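Long-range contacts in iron binding protein FbpA (Mannheimia haemolytica, PDB 1Q35), which binds ferric ion and probably delivers it from the periplasm for uptake into the cell: residues G113-G118 against I217-S222; A184-I189 against K210-A215. All coordinates share one frame; numbering follows the deposited sequence. Where two conformers were deposited one is given.

Contact 1 of 2, residues G113-G118 against I217-S222; sequences GKLPAG and IINFPS
Leu115 lays its CG and CD1 against the side chain of Asn219, the two crossing at about a right angle, with Leu115 CD1 3.6 Å from Asn219 CB. The amide also bonds to the leucine's backbone: Leu115 N donates to Asn219 OD1 over 2.9 Å, nearly straight, though the donor stands above the carbonyl plane, 44° out of it. The same OD1 accepts a hydrogen bond from a water at 2.6 Å, and that water reaches Leu115 O weakly. Asparagine suits this buried place because its other end donates too, ND2 bonding to Ile105 O and Thr107 OG1. Ile217 runs CD1 against the backbone of Gly113, 3.4 Å from Gly113 C, where glycine's backbone angles would jam a CB against the preceding carbonyl. At the far end Ser222 OG, turned between its own N and carbonyl carbon (chi1 55°), accepts the N-H of Gly118 at 2.8 Å. Gly118, whose backbone angles likewise call for glycine, also brings its CA within 3.4 Å of Ser222 O, a CA-H...O contact. The two segments run nearly parallel, 8° apart, tying the loop after strand 96-108 to strand 216-219 and its continuation, while Ile217 and Leu115 both touch Thr107 of strand 96-108.

Contact 2 of 2, residues A184-I189 against K210-A215; sequences AIKEGI and KSWAEA
The backbones draw nearest where the C-terminal ends of helix 178-187 and helix 210-214 come together, the CA atoms of Lys186 and Ala215 lying 5.1 Å apart. Just beyond, the first helix stops in a Schellman motif: Gly188, with positive phi (96°), sends its N-H back to Ile185 O and weakly to Ala184 O, while Ile189 N bonds to Ala184 O. Such a turn favours glycine, since a CB there would be jammed against the preceding carbonyl. Across the gap the contact is van der Waals packing, led by Lys186. Its CB meets Ala215 CB at 3.7 Å, a closeness that the small methyl group permits. Lys186 CG leaves anti to the backbone N (chi1 179°) and lies 3.8 Å from both Ser211 O and Ala215 CB. Farther along, the aliphatic chain passes obliquely by the indole, Lys186 CD 4.3 Å from Trp212 CD1, and Lys186 CE comes 3.7 Å from Ser211 OG. A long lysine suits this surface position because its methylenes pack while the ammonium is carried beyond them. Ile185 adds its CG2 branch, 3.9 Å from Ala215 O, and rests helix 178-187 on Tyr106 and Ser108 of strand 96-108. Helix 210-214 packs through Trp212, about 9 Å between side chains from the iron ligand Tyr199, on Met203 of helix 198-205, and Ala215 bonds through its backbone to Lys109 just after the strand.

In the fold
Following the chain from the N terminus, strand 96-108 leads into 113-118, the first partner of contact 1. The chain then passes through strand 133-134 and the long helix 141-168 before reaching helix 178-187, where contact 2 begins. Contact 2 closes a short loop when 210-215 returns to 184-189, with strand 192-196 and helix 198-205 in between. Directly afterwards strand 216-219 brings 217-222 back to 113-118 and closes the larger loop of contact 1, inside which contact 2 is nested. The centres lie about 17 Å apart. Contact 1 joins a loop to a strand and the loop that continues it, contact 2 joins two helices, and both adjoin strand 96-108.

Contact 1 of 2, residues G113-G118 against I217-S222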
loop_
_atom_site.group_PDB
_atom_site.type_symbol
_atom_site.label_atom_id
_atom_site.label_comp_id
_atom_site.label_asym_id
_atom_site.label_seq_id
_atom_site.Cartn_x
_atom_site.Cartn_y
_atom_site.Cartn_z
ATOM N N GLY A 113 -14.109 -9.202 18.671
ATOM C CA GLY A 113 -14.591 -10.197 17.740
ATOM C C GLY A 113 -14.646 -9.631 16.327
ATOM O O GLY A 113 -14.025 -8.611 16.010
ATOM N N LYS A 114 -15.398 -10.306 15.472
ATOM C CA LYS A 114 -15.533 -9.921 14.074
ATOM C C LYS A 114 -16.499 -8.750 13.947
ATOM O O LYS A 114 -17.502 -8.681 14.656
ATOM C CB LYS A 114 -16.044 -11.111 13.268
ATOM C CG LYS A 114 -15.839 -11.016 11.775
ATOM C CD LYS A 114 -16.315 -12.288 11.086
ATOM C CE LYS A 114 -17.822 -12.281 10.877
ATOM N NZ LYS A 114 -18.610 -12.498 12.125
ATOM N N LEU A 115 -16.197 -7.820 13.049
ATOM C CA LEU A 115 -17.085 -6.692 12.798
ATOM C C LEU A 115 -18.276 -7.155 11.971
ATOM O O LEU A 115 -18.131 -8.029 11.123
ATOM C CB LEU A 115 -16.340 -5.586 12.054
ATOM C CG LEU A 115 -15.161 -5.025 12.848
ATOM C CD1 LEU A 115 -14.382 -4.043 12.005
ATOM C CD2 LEU A 115 -15.635 -4.374 14.147
ATOM N N PRO A 116 -19.449 -6.570 12.201
ATOM C CA PRO A 116 -20.649 -6.938 11.441
ATOM C C PRO A 116 -20.609 -6.384 10.028
ATOM O O PRO A 116 -19.942 -5.375 9.771
ATOM C CB PRO A 116 -21.775 -6.264 12.226
ATOM C CG PRO A 116 -21.130 -5.065 12.829
ATOM C CD PRO A 116 -19.729 -5.501 13.173
ATOM N N ALA A 117 -21.327 -7.028 9.114
ATOM C CA ALA A 117 -21.530 -6.472 7.786
ATOM C C ALA A 117 -22.092 -5.060 7.912
ATOM O O ALA A 117 -22.957 -4.791 8.748
ATOM C CB ALA A 117 -22.473 -7.349 6.976
ATOM N N GLY A 118 -21.574 -4.161 7.082
ATOM C CA GLY A 118 -21.947 -2.758 7.100
ATOM C C GLY A 118 -20.967 -1.858 7.831
ATOM O O GLY A 118 -21.055 -0.642 7.707
ATOM N N ILE A 217 -8.346 -10.161 14.553
ATOM C CA ILE A 217 -9.180 -10.596 13.446
ATOM C C ILE A 217 -9.036 -9.570 12.325
ATOM O O ILE A 217 -9.078 -8.364 12.568
ATOM C CB ILE A 217 -10.649 -10.710 13.896
ATOM C CG1 ILE A 217 -10.801 -11.863 14.900
ATOM C CG2 ILE A 217 -11.574 -10.913 12.692
ATOM C CD1 ILE A 217 -12.086 -11.809 15.687
ATOM N N ILE A 218 -8.858 -10.060 11.102
ATOM C CA ILE A 218 -8.849 -9.194 9.924
ATOM C C ILE A 218 -10.287 -8.930 9.464
ATOM O O ILE A 218 -11.092 -9.857 9.336
ATOM C CB ILE A 218 -7.960 -9.792 8.784
ATOM C CG1 ILE A 218 -7.860 -8.816 7.610
ATOM C CG2 ILE A 218 -8.469 -11.150 8.293
ATOM C CD1 ILE A 218 -6.703 -9.084 6.682
ATOM N N ASN A 219 -10.614 -7.660 9.241
ATOM C CA ASN A 219 -11.956 -7.271 8.813
ATOM C C ASN A 219 -11.874 -6.369 7.597
ATOM O O ASN A 219 -11.115 -5.406 7.590
ATOM C CB ASN A 219 -12.713 -6.508 9.905
ATOM C CG ASN A 219 -12.790 -7.257 11.216
ATOM O OD1 ASN A 219 -13.730 -8.018 11.458
ATOM N ND2 ASN A 219 -11.814 -7.021 12.086
ATOM N N PHE A 220 -12.691 -6.663 6.591
ATOM C CA PHE A 220 -12.781 -5.858 5.379
ATOM C C PHE A 220 -14.014 -4.969 5.491
ATOM O O PHE A 220 -15.145 -5.468 5.449
ATOM C CB PHE A 220 -12.902 -6.770 4.154
ATOM C CG PHE A 220 -11.762 -7.719 4.002
ATOM C CD1 PHE A 220 -11.938 -9.075 4.233
ATOM C CD2 PHE A 220 -10.506 -7.263 3.627
ATOM C CE1 PHE A 220 -10.882 -9.957 4.093
ATOM C CE2 PHE A 220 -9.444 -8.143 3.483
ATOM C CZ PHE A 220 -9.629 -9.489 3.722
ATOM N N PRO A 221 -13.826 -3.663 5.669
ATOM C CA PRO A 221 -14.972 -2.759 5.792
ATOM C C PRO A 221 -15.973 -2.918 4.649
ATOM O O PRO A 221 -15.596 -3.112 3.495
ATOM C CB PRO A 221 -14.314 -1.381 5.798
ATOM C CG PRO A 221 -12.993 -1.642 6.423
ATOM C CD PRO A 221 -12.549 -2.937 5.816
ATOM N N SER A 222 -17.255 -2.849 4.992
ATOM C CA SER A 222 -18.334 -3.163 4.061
ATOM C C SER A 222 -19.458 -2.133 4.139
ATOM O O SER A 222 -20.633 -2.458 3.954
ATOM C CB SER A 222 -18.855 -4.576 4.329
ATOM O OG SER A 222 -19.256 -4.727 5.676
HETATM O O HOH W 1 -15.323 -8.910 9.614
#

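Contact 2 of 2, residues A184-I189 against K210-A215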
loop_
_atom_site.group_PDB
_atom_site.type_symbol
_atom_site.label_atom_id
_atom_site.label_comp_id
_atom_site.label_asym_id
_atom_site.label_seq_id
_atom_site.Cartn_x
_atom_site.Cartn_y
_atom_site.Cartn_z
ATOM N N ALA A 184 0.015 -4.096 19.520
ATOM C CA ALA A 184 -0.665 -3.355 20.572
ATOM C C ALA A 184 -2.034 -3.958 20.883
ATOM O O ALA A 184 -2.451 -3.955 22.033
ATOM C CB ALA A 184 -0.790 -1.888 20.196
ATOM N N ILE A 185 -2.734 -4.480 19.876
ATOM C CA ILE A 185 -3.976 -5.215 20.110
ATOM C C ILE A 185 -3.684 -6.444 20.976
ATOM O O ILE A 185 -4.383 -6.715 21.959
ATOM C CB ILE A 185 -4.653 -5.628 18.775
ATOM C CG1 ILE A 185 -5.187 -4.393 18.037
ATOM C CG2 ILE A 185 -5.780 -6.625 19.053
ATOM C CD1 ILE A 185 -5.729 -4.681 16.640
ATOM N N LYS A 186 -2.652 -7.192 20.618
ATOM C CA LYS A 186 -2.287 -8.379 21.387
ATOM C C LYS A 186 -2.019 -8.024 22.855
ATOM O O LYS A 186 -2.464 -8.739 23.759
ATOM C CB LYS A 186 -1.068 -9.061 20.763
ATOM C CG LYS A 186 -0.592 -10.305 21.496
ATOM C CD LYS A 186 0.752 -10.090 22.145
ATOM C CE LYS A 186 1.347 -11.401 22.627
ATOM N NZ LYS A 186 2.389 -11.156 23.658
ATOM N N GLU A 187 -1.318 -6.919 23.088
ATOM C CA GLU A 187 -0.941 -6.503 24.442
ATOM C C GLU A 187 -2.095 -5.882 25.239
ATOM O O GLU A 187 -1.984 -5.704 26.448
ATOM C CB GLU A 187 0.241 -5.536 24.384
ATOM C CG GLU A 187 1.528 -6.197 23.920
ATOM C CD GLU A 187 2.691 -5.230 23.784
ATOM O OE1 GLU A 187 3.782 -5.682 23.383
ATOM O OE2 GLU A 187 2.523 -4.026 24.072
ATOM N N GLY A 188 -3.201 -5.558 24.576
ATOM C CA GLY A 188 -4.374 -5.018 25.237
ATOM C C GLY A 188 -4.482 -3.504 25.223
ATOM O O GLY A 188 -5.415 -2.958 25.791
ATOM N N ILE A 189 -3.545 -2.830 24.564
ATOM C CA ILE A 189 -3.517 -1.367 24.508
ATOM C C ILE A 189 -4.664 -0.812 23.673
ATOM O O ILE A 189 -5.216 0.242 23.971
ATOM C CB ILE A 189 -2.162 -0.886 23.928
ATOM C CG1 ILE A 189 -1.007 -1.233 24.878
ATOM C CG2 ILE A 189 -2.196 0.608 23.620
ATOM C CD1 ILE A 189 -1.088 -0.578 26.247
ATOM N N LYS A 210 3.622 -14.153 15.037
ATOM C CA LYS A 210 2.409 -14.928 14.803
ATOM C C LYS A 210 1.403 -14.745 15.946
ATOM O O LYS A 210 0.203 -14.705 15.711
ATOM C CB LYS A 210 2.762 -16.402 14.614
ATOM C CG LYS A 210 1.620 -17.326 14.238
ATOM C CD LYS A 210 1.864 -18.763 14.719
ATOM C CE LYS A 210 3.299 -19.247 14.541
ATOM N NZ LYS A 210 4.070 -19.187 15.820
ATOM N N SER A 211 1.897 -14.604 17.172
ATOM C CA SER A 211 1.025 -14.378 18.329
ATOM C C SER A 211 0.285 -13.041 18.243
ATOM O O SER A 211 -0.814 -12.904 18.784
ATOM C CB SER A 211 1.813 -14.458 19.646
ATOM O OG SER A 211 2.736 -13.395 19.777
ATOM N N TRP A 212 0.883 -12.063 17.564
ATOM C CA TRP A 212 0.218 -10.780 17.346
ATOM C C TRP A 212 -1.012 -10.989 16.463
ATOM O O TRP A 212 -2.116 -10.572 16.810
ATOM C CB TRP A 212 1.142 -9.745 16.694
ATOM C CG TRP A 212 2.497 -9.553 17.317
ATOM C CD1 TRP A 212 2.992 -10.130 18.460
ATOM C CD2 TRP A 212 3.537 -8.718 16.811
ATOM N NE1 TRP A 212 4.280 -9.705 18.679
ATOM C CE2 TRP A 212 4.640 -8.836 17.683
ATOM C CE3 TRP A 212 3.654 -7.877 15.698
ATOM C CZ2 TRP A 212 5.834 -8.141 17.483
ATOM C CZ3 TRP A 212 4.837 -7.188 15.498
ATOM C CH2 TRP A 212 5.913 -7.324 16.386
ATOM N N ALA A 213 -0.811 -11.651 15.325
ATOM C CA ALA A 213 -1.905 -11.935 14.403
ATOM C C ALA A 213 -2.971 -12.815 15.044
ATOM O O ALA A 213 -4.152 -12.593 14.834
ATOM C CB ALA A 213 -1.379 -12.580 13.134
ATOM N N GLU A 214 -2.551 -13.807 15.829
ATOM C CA GLU A 214 -3.489 -14.727 16.468
ATOM C C GLU A 214 -4.414 -14.038 17.468
ATOM O O GLU A 214 -5.506 -14.532 17.733
ATOM C CB GLU A 214 -2.734 -15.880 17.146
ATOM C CG GLU A 214 -2.129 -16.855 16.145
ATOM C CD GLU A 214 -1.122 -17.820 16.749
ATOM O OE1 GLU A 214 -0.840 -18.837 16.084
ATOM O OE2 GLU A 214 -0.605 -17.573 17.860
ATOM N N ALA A 215 -3.980 -12.901 18.006
ATOM C CA ALA A 215 -4.790 -12.107 18.925
ATOM C C ALA A 215 -5.758 -11.156 18.219
ATOM O O ALA A 215 -6.508 -10.454 18.881
ATOM C CB ALA A 215 -3.891 -11.319 19.845
#